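Putative iron binding protein (Bordetella pertussis Tohama I, PDB 1Y9U) binds ferric iron and probably serves as a periplasmic solute-binding protein in bacterial iron uptake. Local coordinates at residues Thr145-Ala150 with Gly234-Ile239; Pro265-Tyr270 with Pro278-Val283. All blocks are in the same frame, centred on the assembly; numbering follows the deposited sequence.

Interaction 1: residues Thr145-Ala150 with Gly234-Ile239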
ATOM      1  N   THR A 145       5.633   9.607   3.523  1.00 10.10           N
ATOM      2  CA  THR A 145       7.069   9.522   3.255  1.00 10.51           C
ATOM      3  C   THR A 145       7.374   8.641   2.074  1.00 10.44           C
ATOM      4  O   THR A 145       8.320   8.899   1.362  1.00 10.46           O
ATOM      5  CB  THR A 145       7.894   9.072   4.450  1.00 11.11           C
ATOM      6  OG1 THR A 145       7.478   7.766   4.854  1.00 12.11           O
ATOM      7  CG2 THR A 145       7.710   9.995   5.653  1.00 11.74           C
ATOM      8  N   ALA A 146       6.559   7.619   1.831  1.00 10.70           N
ATOM      9  CA  ALA A 146       6.762   6.802   0.645  1.00 10.95           C
ATOM     10  C   ALA A 146       6.527   7.602  -0.639  1.00 10.89           C
ATOM     11  O   ALA A 146       7.248   7.436  -1.615  1.00 11.15           O
ATOM     12  CB  ALA A 146       5.860   5.585   0.678  1.00 11.72           C
ATOM     13  N   LEU A 147       5.496   8.457  -0.654  1.00 10.24           N
ATOM     14  CA  LEU A 147       5.186   9.270  -1.837  1.00 10.87           C
ATOM     15  C   LEU A 147       6.323  10.265  -2.084  1.00 10.84           C
ATOM     16  O   LEU A 147       6.758  10.463  -3.207  1.00 10.88           O
ATOM     17  CB  LEU A 147       3.837  10.000  -1.658  1.00 11.38           C
ATOM     18  CG  LEU A 147       3.457  10.999  -2.762  1.00 12.38           C
ATOM     19  CD1 LEU A 147       3.304  10.326  -4.093  1.00 13.18           C
ATOM     20  CD2 LEU A 147       2.175  11.770  -2.381  1.00 13.13           C
ATOM     21  N   VAL A 148       6.791  10.888  -1.004  1.00 10.92           N
ATOM     22  CA  VAL A 148       7.925  11.826  -1.067  1.00 11.35           C
ATOM     23  C   VAL A 148       9.181  11.129  -1.586  1.00 11.41           C
ATOM     24  O   VAL A 148       9.899  11.674  -2.409  1.00 12.40           O
ATOM     25  CB  VAL A 148       8.156  12.519   0.298  1.00 11.67           C
ATOM     26  CG1 VAL A 148       9.406  13.424   0.278  1.00 11.96           C
ATOM     27  CG2 VAL A 148       6.908  13.336   0.652  1.00 11.26           C
ATOM     28  N   ALA A 149       9.434   9.914  -1.124  1.00 11.26           N
ATOM     29  CA  ALA A 149      10.597   9.145  -1.586  1.00 11.43           C
ATOM     30  C   ALA A 149      10.515   8.858  -3.078  1.00 12.05           C
ATOM     31  O   ALA A 149      11.492   9.007  -3.812  1.00 12.70           O
ATOM     32  CB  ALA A 149      10.743   7.851  -0.788  1.00 11.87           C
ATOM     33  N   ALA A 150       9.339   8.489  -3.561  1.00 11.98           N
ATOM     34  CA  ALA A 150       9.161   8.258  -4.988  1.00 12.14           C
ATOM     35  C   ALA A 150       9.362   9.555  -5.770  1.00 12.19           C
ATOM     36  O   ALA A 150       9.917   9.563  -6.868  1.00 12.80           O
ATOM     37  CB  ALA A 150       7.782   7.679  -5.262  1.00 11.85           C
ATOM     38  N   GLY A 234       2.660   7.408 -14.099  1.00 19.41           N
ATOM     39  CA  GLY A 234       1.833   6.511 -13.327  1.00 16.50           C
ATOM     40  C   GLY A 234       1.561   6.986 -11.916  1.00 14.25           C
ATOM     41  O   GLY A 234       2.187   7.911 -11.402  1.00 13.87           O
ATOM     42  N   THR A 235       0.614   6.307 -11.283  1.00 11.79           N
ATOM     43  CA  THR A 235       0.171   6.591  -9.920  1.00 10.85           C
ATOM     44  C   THR A 235       1.069   5.902  -8.915  1.00 10.25           C
ATOM     45  O   THR A 235       1.493   4.766  -9.127  1.00 11.04           O
ATOM     46  CB  THR A 235      -1.277   6.098  -9.776  1.00 10.74           C
ATOM     47  OG1 THR A 235      -2.134   6.848 -10.656  1.00 11.58           O
ATOM     48  CG2 THR A 235      -1.803   6.284  -8.347  1.00 10.52           C
ATOM     49  N   HIS A 236       1.358   6.592  -7.815  1.00  9.76           N
ATOM     50  CA  HIS A 236       2.139   6.060  -6.731  1.00  9.70           C
ATOM     51  C   HIS A 236       1.406   4.940  -6.021  1.00  9.97           C
ATOM     52  O   HIS A 236       0.267   5.105  -5.594  1.00 10.53           O
ATOM     53  CB  HIS A 236       2.437   7.155  -5.702  1.00  9.95           C
ATOM     54  CG  HIS A 236       3.194   6.654  -4.515  1.00 10.01           C
ATOM     55  ND1 HIS A 236       2.647   6.436  -3.265  1.00 12.87           N
ATOM     56  CD2 HIS A 236       4.488   6.289  -4.425  1.00  8.53           C
ATOM     57  CE1 HIS A 236       3.593   5.975  -2.457  1.00  9.60           C
ATOM     58  NE2 HIS A 236       4.716   5.874  -3.143  1.00 12.05           N
ATOM     59  N   VAL A 237       2.095   3.819  -5.849  1.00 10.37           N
ATOM     60  CA  VAL A 237       1.598   2.717  -5.047  1.00 10.73           C
ATOM     61  C   VAL A 237       2.625   2.259  -4.019  1.00 10.27           C
ATOM     62  O   VAL A 237       3.838   2.201  -4.281  1.00 11.12           O
ATOM     63  CB  VAL A 237       1.132   1.497  -5.898  1.00 11.01           C
ATOM     64  CG1 VAL A 237       0.117   1.915  -6.944  1.00 12.51           C
ATOM     65  CG2 VAL A 237       2.305   0.724  -6.521  1.00 12.39           C
ATOM     66  N   ASN A 238       2.146   1.991  -2.815  1.00 10.32           N
ATOM     67  CA  ASN A 238       2.888   1.098  -1.916  1.00 10.71           C
ATOM     68  C   ASN A 238       2.217  -0.288  -2.042  1.00 10.10           C
ATOM     69  O   ASN A 238       1.307  -0.485  -2.863  1.00  9.87           O
ATOM     70  CB  ASN A 238       2.993   1.613  -0.453  1.00 11.88           C
ATOM     71  CG  ASN A 238       4.277   1.144   0.277  1.00 13.92           C
ATOM     72  OD1 ASN A 238       4.804   0.079   0.025  1.00 15.79           O
ATOM     73  ND2 ASN A 238       4.819   2.015   1.163  1.00 16.80           N
ATOM     74  N   ILE A 239       2.670  -1.245  -1.258  1.00 10.55           N
ATOM     75  CA  ILE A 239       2.218  -2.614  -1.417  1.00 10.46           C
ATOM     76  C   ILE A 239       2.010  -3.326  -0.109  1.00 10.71           C
ATOM     77  O   ILE A 239       2.539  -2.939   0.916  1.00 11.77           O
ATOM     78  CB  ILE A 239       3.260  -3.415  -2.248  1.00 10.70           C
ATOM     79  CG1 ILE A 239       4.604  -3.519  -1.507  1.00 11.85           C
ATOM     80  CG2 ILE A 239       3.412  -2.847  -3.651  1.00 11.27           C
ATOM     81  CD1 ILE A 239       5.588  -4.493  -2.178  1.00 12.84           C
TER

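Interaction 2: residues Pro265-Tyr270 with Pro278-Val283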
ATOM      1  N   PRO A 265      -8.167 -16.850  -7.988  1.00 12.15           N
ATOM      2  CA  PRO A 265      -9.135 -16.959  -6.890  1.00 12.44           C
ATOM      3  C   PRO A 265      -8.654 -16.294  -5.587  1.00 11.57           C
ATOM      4  O   PRO A 265      -9.437 -15.587  -4.923  1.00 12.41           O
ATOM      5  CB  PRO A 265      -9.330 -18.473  -6.737  1.00 12.78           C
ATOM      6  CG  PRO A 265      -8.993 -19.014  -8.050  1.00 13.46           C
ATOM      7  CD  PRO A 265      -7.841 -18.179  -8.541  1.00 11.99           C
ATOM      8  N   ALA A 266      -7.397 -16.485  -5.221  1.00 11.12           N
ATOM      9  CA  ALA A 266      -6.907 -15.917  -3.975  1.00 10.83           C
ATOM     10  C   ALA A 266      -6.818 -14.408  -4.089  1.00 10.95           C
ATOM     11  O   ALA A 266      -7.178 -13.703  -3.180  1.00 11.95           O
ATOM     12  CB  ALA A 266      -5.547 -16.479  -3.622  1.00 11.22           C
ATOM     13  N   GLN A 267      -6.313 -13.915  -5.208  1.00 10.39           N
ATOM     14  CA  GLN A 267      -6.158 -12.477  -5.406  1.00 10.35           C
ATOM     15  C   GLN A 267      -7.475 -11.767  -5.357  1.00 10.64           C
ATOM     16  O   GLN A 267      -7.532 -10.636  -4.849  1.00 11.42           O
ATOM     17  CB  GLN A 267      -5.483 -12.211  -6.751  1.00 10.09           C
ATOM     18  CG  GLN A 267      -3.972 -12.427  -6.728  1.00  9.49           C
ATOM     19  CD  GLN A 267      -3.263 -11.206  -6.197  1.00  9.66           C
ATOM     20  OE1 GLN A 267      -3.363 -10.157  -6.802  1.00 10.06           O
ATOM     21  NE2 GLN A 267      -2.587 -11.330  -5.061  1.00  9.27           N
ATOM     22  N   THR A 268      -8.523 -12.383  -5.920  1.00 11.02           N
ATOM     23  CA  THR A 268      -9.853 -11.796  -5.907  1.00 12.07           C
ATOM     24  C   THR A 268     -10.286 -11.530  -4.463  1.00 12.70           C
ATOM     25  O   THR A 268     -10.677 -10.399  -4.130  1.00 14.86           O
ATOM     26  CB  THR A 268     -10.854 -12.724  -6.640  1.00 12.24           C
ATOM     27  OG1 THR A 268     -10.384 -13.006  -7.971  1.00 13.43           O
ATOM     28  CG2 THR A 268     -12.201 -12.050  -6.797  1.00 14.02           C
ATOM     29  N   LEU A 269     -10.151 -12.536  -3.619  1.00 12.86           N
ATOM     30  CA  LEU A 269     -10.520 -12.419  -2.197  1.00 13.63           C
ATOM     31  C   LEU A 269      -9.550 -11.512  -1.425  1.00 13.46           C
ATOM     32  O   LEU A 269      -9.978 -10.728  -0.577  1.00 13.94           O
ATOM     33  CB  LEU A 269     -10.565 -13.803  -1.532  1.00 14.30           C
ATOM     34  CG  LEU A 269     -11.591 -14.797  -2.080  1.00 17.77           C
ATOM     35  CD1 LEU A 269     -11.359 -16.197  -1.487  1.00 19.24           C
ATOM     36  CD2 LEU A 269     -13.007 -14.307  -1.814  1.00 21.19           C
ATOM     37  N   TYR A 270      -8.265 -11.638  -1.713  1.00 12.42           N
ATOM     38  CA  TYR A 270      -7.177 -10.951  -1.011  1.00 12.61           C
ATOM     39  C   TYR A 270      -7.338  -9.437  -1.115  1.00 14.06           C
ATOM     40  O   TYR A 270      -7.238  -8.716  -0.114  1.00 14.83           O
ATOM     41  CB  TYR A 270      -5.798 -11.399  -1.552  1.00 13.60           C
ATOM     42  CG  TYR A 270      -4.618 -10.842  -0.784  1.00 14.04           C
ATOM     43  CD1 TYR A 270      -3.995 -11.586   0.209  1.00 16.96           C
ATOM     44  CD2 TYR A 270      -4.104  -9.585  -1.068  1.00 11.27           C
ATOM     45  CE1 TYR A 270      -2.934 -11.081   0.925  1.00 18.41           C
ATOM     46  CE2 TYR A 270      -3.052  -9.067  -0.340  1.00 12.67           C
ATOM     47  CZ  TYR A 270      -2.468  -9.810   0.652  1.00 16.33           C
ATOM     48  OH  TYR A 270      -1.401  -9.321   1.382  1.00 17.84           O
ATOM     49  N   PRO A 278      -5.578  -5.679  -6.725  1.00  9.70           N
ATOM     50  CA  PRO A 278      -4.789  -6.904  -6.859  1.00  9.98           C
ATOM     51  C   PRO A 278      -3.544  -6.693  -7.702  1.00 10.16           C
ATOM     52  O   PRO A 278      -3.544  -5.896  -8.622  1.00 11.14           O
ATOM     53  CB  PRO A 278      -5.743  -7.881  -7.539  1.00 11.05           C
ATOM     54  CG  PRO A 278      -6.907  -7.115  -7.969  1.00 12.72           C
ATOM     55  CD  PRO A 278      -6.870  -5.753  -7.414  1.00 10.67           C
ATOM     56  N   VAL A 279      -2.489  -7.419  -7.389  1.00  9.76           N
ATOM     57  CA  VAL A 279      -1.288  -7.369  -8.233  1.00  9.90           C
ATOM     58  C   VAL A 279      -1.465  -8.113  -9.564  1.00 10.40           C
ATOM     59  O   VAL A 279      -0.887  -7.733 -10.569  1.00 11.15           O
ATOM     60  CB  VAL A 279      -0.033  -7.903  -7.470  1.00 11.02           C
ATOM     61  CG1 VAL A 279      -0.093  -9.412  -7.217  1.00 11.49           C
ATOM     62  CG2 VAL A 279       1.237  -7.544  -8.202  1.00 12.57           C
ATOM     63  N   ARG A 280      -2.246  -9.189  -9.549  1.00  9.33           N
ATOM     64  CA  ARG A 280      -2.428 -10.032 -10.725  1.00  9.84           C
ATOM     65  C   ARG A 280      -3.379  -9.366 -11.701  1.00 10.35           C
ATOM     66  O   ARG A 280      -4.467  -8.937 -11.316  1.00 10.86           O
ATOM     67  CB  ARG A 280      -3.001 -11.377 -10.290  1.00  9.70           C
ATOM     68  CG  ARG A 280      -3.217 -12.384 -11.401  1.00  9.87           C
ATOM     69  CD  ARG A 280      -4.067 -13.535 -10.965  1.00 10.12           C
ATOM     70  NE  ARG A 280      -4.228 -14.539 -12.025  1.00  9.63           N
ATOM     71  CZ  ARG A 280      -3.452 -15.593 -12.206  1.00 10.54           C
ATOM     72  NH1 ARG A 280      -2.477 -15.854 -11.381  1.00 10.13           N
ATOM     73  NH2 ARG A 280      -3.670 -16.400 -13.246  1.00 10.93           N
ATOM     74  N   ALA A 281      -2.987  -9.297 -12.979  1.00 10.47           N
ATOM     75  CA  ALA A 281      -3.858  -8.770 -14.024  1.00 10.96           C
ATOM     76  C   ALA A 281      -5.127  -9.623 -14.187  1.00 11.35           C
ATOM     77  O   ALA A 281      -5.089 -10.845 -14.012  1.00 11.15           O
ATOM     78  CB  ALA A 281      -3.108  -8.730 -15.355  1.00 11.24           C
ATOM     79  N   GLY A 282      -6.231  -8.995 -14.564  1.00 12.09           N
ATOM     80  CA  GLY A 282      -7.438  -9.704 -14.900  1.00 12.76           C
ATOM     81  C   GLY A 282      -8.227 -10.251 -13.746  1.00 12.57           C
ATOM     82  O   GLY A 282      -9.004 -11.183 -13.905  1.00 15.43           O
ATOM     83  N   VAL A 283      -8.048  -9.670 -12.572  1.00 12.34           N
ATOM     84  CA  VAL A 283      -8.804 -10.020 -11.389  1.00 12.15           C
ATOM     85  C   VAL A 283      -9.993  -9.080 -11.195  1.00 11.81           C
ATOM     86  O   VAL A 283      -9.853  -7.858 -11.309  1.00 13.21           O
ATOM     87  CB  VAL A 283      -7.894  -9.981 -10.156  1.00 12.49           C
ATOM     88  CG1 VAL A 283      -8.675 -10.144  -8.875  1.00 12.75           C
ATOM     89  CG2 VAL A 283      -6.837 -11.064 -10.285  1.00 13.63           C
TER

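Interaction 1: residues Thr145-Ala150 with Gly234-Ile239
The imidazole of His236 lies against the helix at Leu147, whose CA sits over one ring face in a CH-pi contact, 3.8 Å from the ring centroid and 16° off the ring normal. CG of His236 is anti to its backbone N (chi1 177°), which carries the ring toward the helix. Apolar contacts frame it: Leu147 CD1 reaches His236 CB at 3.7 Å, while Ala150 CB approaches the ring obliquely. One turn earlier in the helix, Ala146 CB lies 3.8 Å from Asn238 ND2. The small side chains of Ala146 and Ala150 are consistent with the close approach of helix and strand. In this periplasmic binding protein fold, strand 237-245 belongs to the mixed sheet, and helix 142-155 begins beside the iron site: the side chain of Tyr143, which binds Fe(3+) in an iron-loaded form of this protein but carries none here, is about 6 Å from that of Asn238. Asn238 OD1 accepts the amide of Ile239 (N to OD1 2.8 Å, 148° at the hydrogen), with the donor slightly tilted from the carbonyl plane, and also that of Ile64. Tyr122 OH is hydrogen-bonded to His236 N, and Ile305 of helix 303-318 touches both Ala146 and His236.

Interaction 2: residues Pro265-Tyr270 with Pro278-Val283
Pro278 begins the contact, its CB 3.4 Å from OE1 of Gln267, where strand 277-278 leaves the sheet of this periplasmic binding protein fold and the chain turns back along helix 264-273. The Gln267 side chain bends at chi2 (-83°), bringing its amide to the loop. Val279 follows with its CG1 packed 3.4 Å from Gln267 OE1; a chi1 of 70° sets this methyl between the backbone N and the carbonyl carbon, on the side of the amide. Next comes Arg280, whose N-H donates to Gln267 OE1 (N to OE1 3.1 Å) in a nearly straight bond, 168° at the hydrogen, arriving from above the carbonyl plane. The other end of the amide is held too: Gln267 NE2 is hydrogen-bonded to the carbonyls of Leu261 and Leu102, tying helix, loop and strand 100-112 together and fixing the amide's rotation. Arg280 CB rests 3.8 Å from Gln267 CG, but its extended chain leads away to NH1, which bonds Val262 O. The chain then returns to the helix at Val283. There the two methyls divide: CG2 lies 4.0 Å from Gln267 CB, and CG1 meets Thr268 OG1, itself hydrogen-bonded to Glu264 O, at 3.5 Å.

How the interactions relate
Both contacts set a helix against non-helical chain, but at different depths. Interaction 1 is wholly buried, about 9 Å from the chain centre, whereas interaction 2 is partly buried at about 15 Å and ends among partly exposed residues. Their centres are 21 Å apart and they do not touch; strand 100-112 nevertheless joins them, pairing antiparallel with both strand 237-245 and strand 277-278. Sequence separation differs as well: 83 residues lie between the segments of interaction 1 and seven between those of interaction 2. The deep contact is mostly an aromatic ring against alkyl groups, close to the iron-binding tyrosines; the outer one centres on a side-chain amide that accepts a loop N-H.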